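Local coordinates for protein putative GntR-family transcriptional regulator (Bordetella bronchiseptica RB50, PDB 3CNV) that probably regulates transcription as a GntR-family protein, this UTRA ligand-binding domain presumably sensing a small-molecule effector that modulates DNA binding, at residues L66-L80 / P87-S99. Residues are numbered along the deposited sequence; the frame is centred on the assembly and turned at random.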
loop_
_atom_site.group_PDB
_atom_site.type_symbol
_atom_site.label_atom_id
_atom_site.label_comp_id
_atom_site.label_asym_id
_atom_site.label_seq_id
_atom_site.Cartn_x
_atom_site.Cartn_y
_atom_site.Cartn_z
ATOM N N LEU C 66 5.705 -21.616 7.488
ATOM C CA LEU C 66 6.465 -21.064 6.334
ATOM C C LEU C 66 6.937 -22.227 5.488
ATOM O O LEU C 66 7.280 -23.284 5.990
ATOM C CB LEU C 66 7.757 -20.331 6.831
ATOM C CG LEU C 66 7.860 -19.053 7.597
ATOM C CD1 LEU C 66 7.413 -19.186 9.072
ATOM C CD2 LEU C 66 9.310 -18.643 7.415
ATOM N N TRP C 67 7.028 -21.985 4.198
ATOM C CA TRP C 67 7.561 -22.960 3.264
ATOM C C TRP C 67 8.522 -22.166 2.348
ATOM O O TRP C 67 8.152 -21.158 1.751
ATOM C CB TRP C 67 6.452 -23.554 2.384
ATOM C CG TRP C 67 5.466 -24.460 3.064
ATOM C CD1 TRP C 67 5.517 -25.815 3.143
ATOM C CD2 TRP C 67 4.294 -24.062 3.770
ATOM N NE1 TRP C 67 4.444 -26.284 3.842
ATOM C CE2 TRP C 67 3.686 -25.218 4.259
ATOM C CE3 TRP C 67 3.698 -22.838 4.023
ATOM C CZ2 TRP C 67 2.484 -25.182 4.983
ATOM C CZ3 TRP C 67 2.536 -22.797 4.745
ATOM C CH2 TRP C 67 1.935 -23.956 5.241
ATOM N N LEU C 68 9.719 -22.658 2.240
ATOM C CA LEU C 68 10.791 -22.069 1.457
ATOM C C LEU C 68 11.409 -23.069 0.471
ATOM O O LEU C 68 11.602 -24.211 0.795
ATOM C CB LEU C 68 11.852 -21.574 2.409
ATOM C CG LEU C 68 11.393 -20.646 3.552
ATOM C CD1 LEU C 68 12.394 -20.675 4.696
ATOM C CD2 LEU C 68 11.276 -19.225 2.971
ATOM N N PRO C 69 11.743 -22.608 -0.746
ATOM C CA PRO C 69 12.321 -23.544 -1.746
ATOM C C PRO C 69 13.668 -24.163 -1.242
ATOM O O PRO C 69 14.578 -23.456 -0.825
ATOM C CB PRO C 69 12.504 -22.676 -2.970
ATOM C CG PRO C 69 12.438 -21.222 -2.462
ATOM C CD PRO C 69 11.663 -21.215 -1.226
ATOM N N GLY C 70 13.732 -25.485 -1.210
ATOM C CA GLY C 70 14.877 -26.195 -0.602
ATOM C C GLY C 70 16.160 -25.688 -1.240
ATOM O O GLY C 70 17.157 -25.477 -0.574
ATOM N N THR C 71 16.057 -25.420 -2.529
ATOM C CA THR C 71 17.174 -25.028 -3.379
ATOM C C THR C 71 17.919 -23.855 -2.784
ATOM O O THR C 71 19.100 -23.945 -2.518
ATOM C CB THR C 71 16.709 -24.674 -4.838
ATOM O OG1 THR C 71 15.727 -23.595 -4.844
ATOM C CG2 THR C 71 16.134 -25.918 -5.545
ATOM N N HIS C 72 17.207 -22.798 -2.448
ATOM C CA HIS C 72 17.876 -21.560 -2.014
ATOM C C HIS C 72 18.170 -21.548 -0.516
ATOM O O HIS C 72 18.833 -20.646 -0.003
ATOM C CB HIS C 72 17.043 -20.344 -2.397
ATOM C CG HIS C 72 16.703 -20.293 -3.850
ATOM N ND1 HIS C 72 15.409 -20.384 -4.320
ATOM C CD2 HIS C 72 17.498 -20.190 -4.948
ATOM C CE1 HIS C 72 15.419 -20.314 -5.641
ATOM N NE2 HIS C 72 16.673 -20.200 -6.049
ATOM N N PHE C 73 17.682 -22.549 0.190
ATOM C CA PHE C 73 17.713 -22.493 1.646
ATOM C C PHE C 73 18.329 -23.731 2.257
ATOM O O PHE C 73 18.061 -24.098 3.419
ATOM C CB PHE C 73 16.315 -22.221 2.199
ATOM C CG PHE C 73 15.871 -20.785 2.049
ATOM C CD1 PHE C 73 16.268 -19.822 2.970
ATOM C CD2 PHE C 73 15.083 -20.391 0.957
ATOM C CE1 PHE C 73 15.862 -18.493 2.797
ATOM C CE2 PHE C 73 14.651 -19.119 0.808
ATOM C CZ PHE C 73 15.056 -18.146 1.730
ATOM N N ARG C 74 19.168 -24.375 1.447
ATOM C CA ARG C 74 19.861 -25.609 1.874
ATOM C C ARG C 74 20.604 -25.428 3.184
ATOM O O ARG C 74 20.603 -26.312 4.027
ATOM C CB ARG C 74 20.747 -26.188 0.764
ATOM C CG ARG C 74 19.876 -27.041 -0.152
ATOM C CD ARG C 74 20.685 -27.789 -1.190
ATOM N NE ARG C 74 20.905 -26.944 -2.358
ATOM C CZ ARG C 74 21.971 -26.162 -2.538
ATOM N NH1 ARG C 74 22.951 -26.116 -1.624
ATOM N NH2 ARG C 74 22.052 -25.421 -3.646
ATOM N N GLY C 75 21.148 -24.250 3.412
ATOM C CA GLY C 75 21.939 -24.024 4.629
ATOM C C GLY C 75 21.111 -23.881 5.904
ATOM O O GLY C 75 21.642 -23.781 7.028
ATOM N N LEU C 76 19.794 -23.878 5.731
ATOM C CA LEU C 76 18.886 -23.515 6.817
ATOM C C LEU C 76 18.750 -24.700 7.747
ATOM O O LEU C 76 18.342 -25.771 7.314
ATOM C CB LEU C 76 17.520 -23.047 6.290
ATOM C CG LEU C 76 16.510 -22.308 7.189
ATOM C CD1 LEU C 76 17.187 -21.148 7.954
ATOM C CD2 LEU C 76 15.355 -21.779 6.377
ATOM N N THR C 77 19.144 -24.520 9.013
ATOM C CA THR C 77 19.004 -25.573 10.033
ATOM C C THR C 77 18.299 -25.072 11.280
ATOM O O THR C 77 18.112 -23.877 11.460
ATOM C CB THR C 77 20.334 -26.160 10.447
ATOM O OG1 THR C 77 21.210 -25.148 10.987
ATOM C CG2 THR C 77 21.006 -26.859 9.251
ATOM N N LEU C 78 17.938 -26.006 12.150
ATOM C CA LEU C 78 17.238 -25.643 13.409
ATOM C C LEU C 78 18.233 -24.896 14.279
ATOM O O LEU C 78 17.912 -23.889 14.910
ATOM C CB LEU C 78 16.699 -26.865 14.130
ATOM C CG LEU C 78 15.905 -26.612 15.394
ATOM C CD1 LEU C 78 14.593 -25.857 15.120
ATOM C CD2 LEU C 78 15.653 -27.967 16.087
ATOM N N GLU C 79 19.465 -25.368 14.223
ATOM C CA GLU C 79 20.523 -24.805 15.043
ATOM C C GLU C 79 20.713 -23.341 14.651
ATOM O O GLU C 79 20.901 -22.475 15.501
ATOM C CB GLU C 79 21.845 -25.596 14.926
ATOM C CG GLU C 79 23.057 -24.900 15.576
ATOM C CD GLU C 79 23.665 -23.715 14.726
ATOM O OE1 GLU C 79 23.599 -23.750 13.445
ATOM O OE2 GLU C 79 24.215 -22.741 15.348
ATOM N N LEU C 80 20.640 -23.087 13.336
ATOM C CA LEU C 80 20.798 -21.714 12.831
ATOM C C LEU C 80 19.664 -20.843 13.360
ATOM O O LEU C 80 19.875 -19.752 13.890
ATOM C CB LEU C 80 20.837 -21.688 11.318
ATOM C CG LEU C 80 21.099 -20.337 10.630
ATOM C CD1 LEU C 80 22.480 -19.766 10.913
ATOM C CD2 LEU C 80 20.948 -20.521 9.173
ATOM N N PRO C 87 15.317 -11.586 13.437
ATOM C CA PRO C 87 14.067 -11.868 12.777
ATOM C C PRO C 87 14.302 -12.719 11.536
ATOM O O PRO C 87 15.361 -12.619 10.863
ATOM C CB PRO C 87 13.546 -10.475 12.439
ATOM C CG PRO C 87 14.496 -9.494 13.036
ATOM C CD PRO C 87 15.751 -10.179 13.320
ATOM N N LEU C 88 13.350 -13.581 11.222
ATOM C CA LEU C 88 13.510 -14.441 10.026
ATOM C C LEU C 88 13.862 -13.697 8.702
ATOM O O LEU C 88 14.761 -14.120 7.976
ATOM C CB LEU C 88 12.274 -15.293 9.781
ATOM C CG LEU C 88 12.018 -16.380 10.842
ATOM C CD1 LEU C 88 10.720 -17.158 10.569
ATOM C CD2 LEU C 88 13.186 -17.329 10.820
ATOM N N TYR C 89 13.091 -12.676 8.332
ATOM C CA TYR C 89 13.353 -11.978 7.060
ATOM C C TYR C 89 14.740 -11.412 7.064
ATOM O O TYR C 89 15.415 -11.387 6.046
ATOM C CB TYR C 89 12.307 -10.915 6.678
ATOM C CG TYR C 89 11.004 -11.498 6.250
ATOM C CD1 TYR C 89 10.883 -12.234 5.070
ATOM C CD2 TYR C 89 9.878 -11.249 6.982
ATOM C CE1 TYR C 89 9.654 -12.762 4.683
ATOM C CE2 TYR C 89 8.643 -11.740 6.603
ATOM C CZ TYR C 89 8.532 -12.499 5.470
ATOM O OH TYR C 89 7.274 -12.969 5.146
ATOM N N GLY C 90 15.188 -10.989 8.226
ATOM C CA GLY C 90 16.578 -10.455 8.327
ATOM C C GLY C 90 17.582 -11.574 8.127
ATOM O O GLY C 90 18.609 -11.392 7.477
ATOM N N LEU C 91 17.286 -12.753 8.680
ATOM C CA LEU C 91 18.130 -13.946 8.498
ATOM C C LEU C 91 18.181 -14.329 6.999
ATOM O O LEU C 91 19.227 -14.647 6.464
ATOM C CB LEU C 91 17.608 -15.151 9.284
ATOM C CG LEU C 91 18.360 -16.473 9.075
ATOM C CD1 LEU C 91 19.820 -16.363 9.738
ATOM C CD2 LEU C 91 17.610 -17.734 9.618
ATOM N N PHE C 92 17.035 -14.304 6.333
ATOM C CA PHE C 92 16.981 -14.713 4.935
ATOM C C PHE C 92 17.856 -13.758 4.118
ATOM O O PHE C 92 18.536 -14.163 3.197
ATOM C CB PHE C 92 15.558 -14.744 4.366
ATOM C CG PHE C 92 14.595 -15.653 5.091
ATOM C CD1 PHE C 92 15.054 -16.702 5.880
ATOM C CD2 PHE C 92 13.215 -15.480 4.925
ATOM C CE1 PHE C 92 14.162 -17.547 6.527
ATOM C CE2 PHE C 92 12.307 -16.330 5.550
ATOM C CZ PHE C 92 12.788 -17.377 6.349
ATOM N N GLU C 93 17.836 -12.494 4.495
ATOM C CA GLU C 93 18.642 -11.456 3.821
ATOM C C GLU C 93 20.120 -11.679 4.041
ATOM O O GLU C 93 20.906 -11.826 3.090
ATOM C CB GLU C 93 18.295 -10.013 4.304
ATOM C CG GLU C 93 17.205 -9.356 3.544
ATOM C CD GLU C 93 16.754 -7.937 4.053
ATOM O OE1 GLU C 93 17.370 -7.386 5.012
ATOM O OE2 GLU C 93 15.742 -7.408 3.462
ATOM N N SER C 94 20.492 -11.703 5.308
ATOM C CA SER C 94 21.913 -11.771 5.659
ATOM C C SER C 94 22.609 -13.098 5.400
ATOM O O SER C 94 23.775 -13.100 4.993
ATOM C CB SER C 94 22.131 -11.445 7.142
ATOM O OG SER C 94 21.573 -10.172 7.301
ATOM N N GLU C 95 21.928 -14.214 5.661
ATOM C CA GLU C 95 22.600 -15.526 5.521
ATOM C C GLU C 95 22.356 -16.111 4.154
ATOM O O GLU C 95 23.163 -16.891 3.662
ATOM C CB GLU C 95 22.186 -16.529 6.608
ATOM C CG GLU C 95 22.408 -16.016 7.999
ATOM C CD GLU C 95 23.819 -15.447 8.172
ATOM O OE1 GLU C 95 24.803 -16.191 7.794
ATOM O OE2 GLU C 95 23.911 -14.252 8.637
ATOM N N PHE C 96 21.240 -15.751 3.521
ATOM C CA PHE C 96 20.825 -16.428 2.278
ATOM C C PHE C 96 20.734 -15.472 1.081
ATOM O O PHE C 96 20.582 -15.925 -0.034
ATOM C CB PHE C 96 19.499 -17.269 2.492
ATOM C CG PHE C 96 19.635 -18.347 3.561
ATOM C CD1 PHE C 96 20.132 -19.601 3.245
ATOM C CD2 PHE C 96 19.386 -18.071 4.910
ATOM C CE1 PHE C 96 20.337 -20.557 4.235
ATOM C CE2 PHE C 96 19.565 -19.029 5.906
ATOM C CZ PHE C 96 20.044 -20.273 5.584
ATOM N N GLY C 97 20.890 -14.168 1.320
ATOM C CA GLY C 97 20.864 -13.141 0.253
ATOM C C GLY C 97 19.502 -13.043 -0.415
ATOM O O GLY C 97 19.380 -12.758 -1.607
ATOM N N VAL C 98 18.455 -13.320 0.364
ATOM C CA VAL C 98 17.076 -13.195 -0.153
ATOM C C VAL C 98 16.327 -12.017 0.473
ATOM O O VAL C 98 16.040 -12.033 1.639
ATOM C CB VAL C 98 16.356 -14.533 0.074
ATOM C CG1 VAL C 98 14.868 -14.430 -0.288
ATOM C CG2 VAL C 98 17.101 -15.628 -0.712
ATOM N N SER C 99 16.094 -10.950 -0.317
ATOM C CA SER C 99 15.397 -9.741 0.141
ATOM C C SER C 99 14.083 -9.637 -0.568
ATOM O O SER C 99 14.019 -9.684 -1.780
ATOM C CB SER C 99 16.104 -8.418 -0.193
ATOM O OG SER C 99 17.412 -8.373 0.295
#
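With CG set anti to the carbonyl carbon in both Phe73 (chi1 -76°) and Phe92 (chi1 -58°), the two rings meet in a T-shaped pair, the edge of Phe73 turned to the face of Phe92, planes at 70° and centroids 5.2 Å apart. Phe96, one helical turn further along, takes Phe73 CD1 over one face, 3.7 Å from Phe96 CG, and completes an aromatic cluster. At the edge of the Phe96 ring, near its plane, lie Gly75 C and Leu80 CD2, the latter 3.7 Å from Phe96 CZ. The Leu76 side chain runs at about a right angle to that of Phe96, its CD1 close to Phe96 CE2 and CZ, and Leu76 CD1 also reaches Leu91 CD2 at 3.8 Å. Toward the start of helix 88-96, Leu66 CD2 sits at the edge of Phe92 and meets Leu88 CD1 tip to tip at 3.8 Å. Leu68 CD1 comes within 3.7 Å of Phe92 CZ. Helix 88-96 thus packs over the end of strand 59-69 and the turn after it in the UTRA domain; backbone N atoms of Leu88 and Tyr89 bind a citrate, probably from crystallisation, at a possible effector pocket. No hydrogen bond joins the two segments, so buried leucines and three touching phenylalanine rings hold them together.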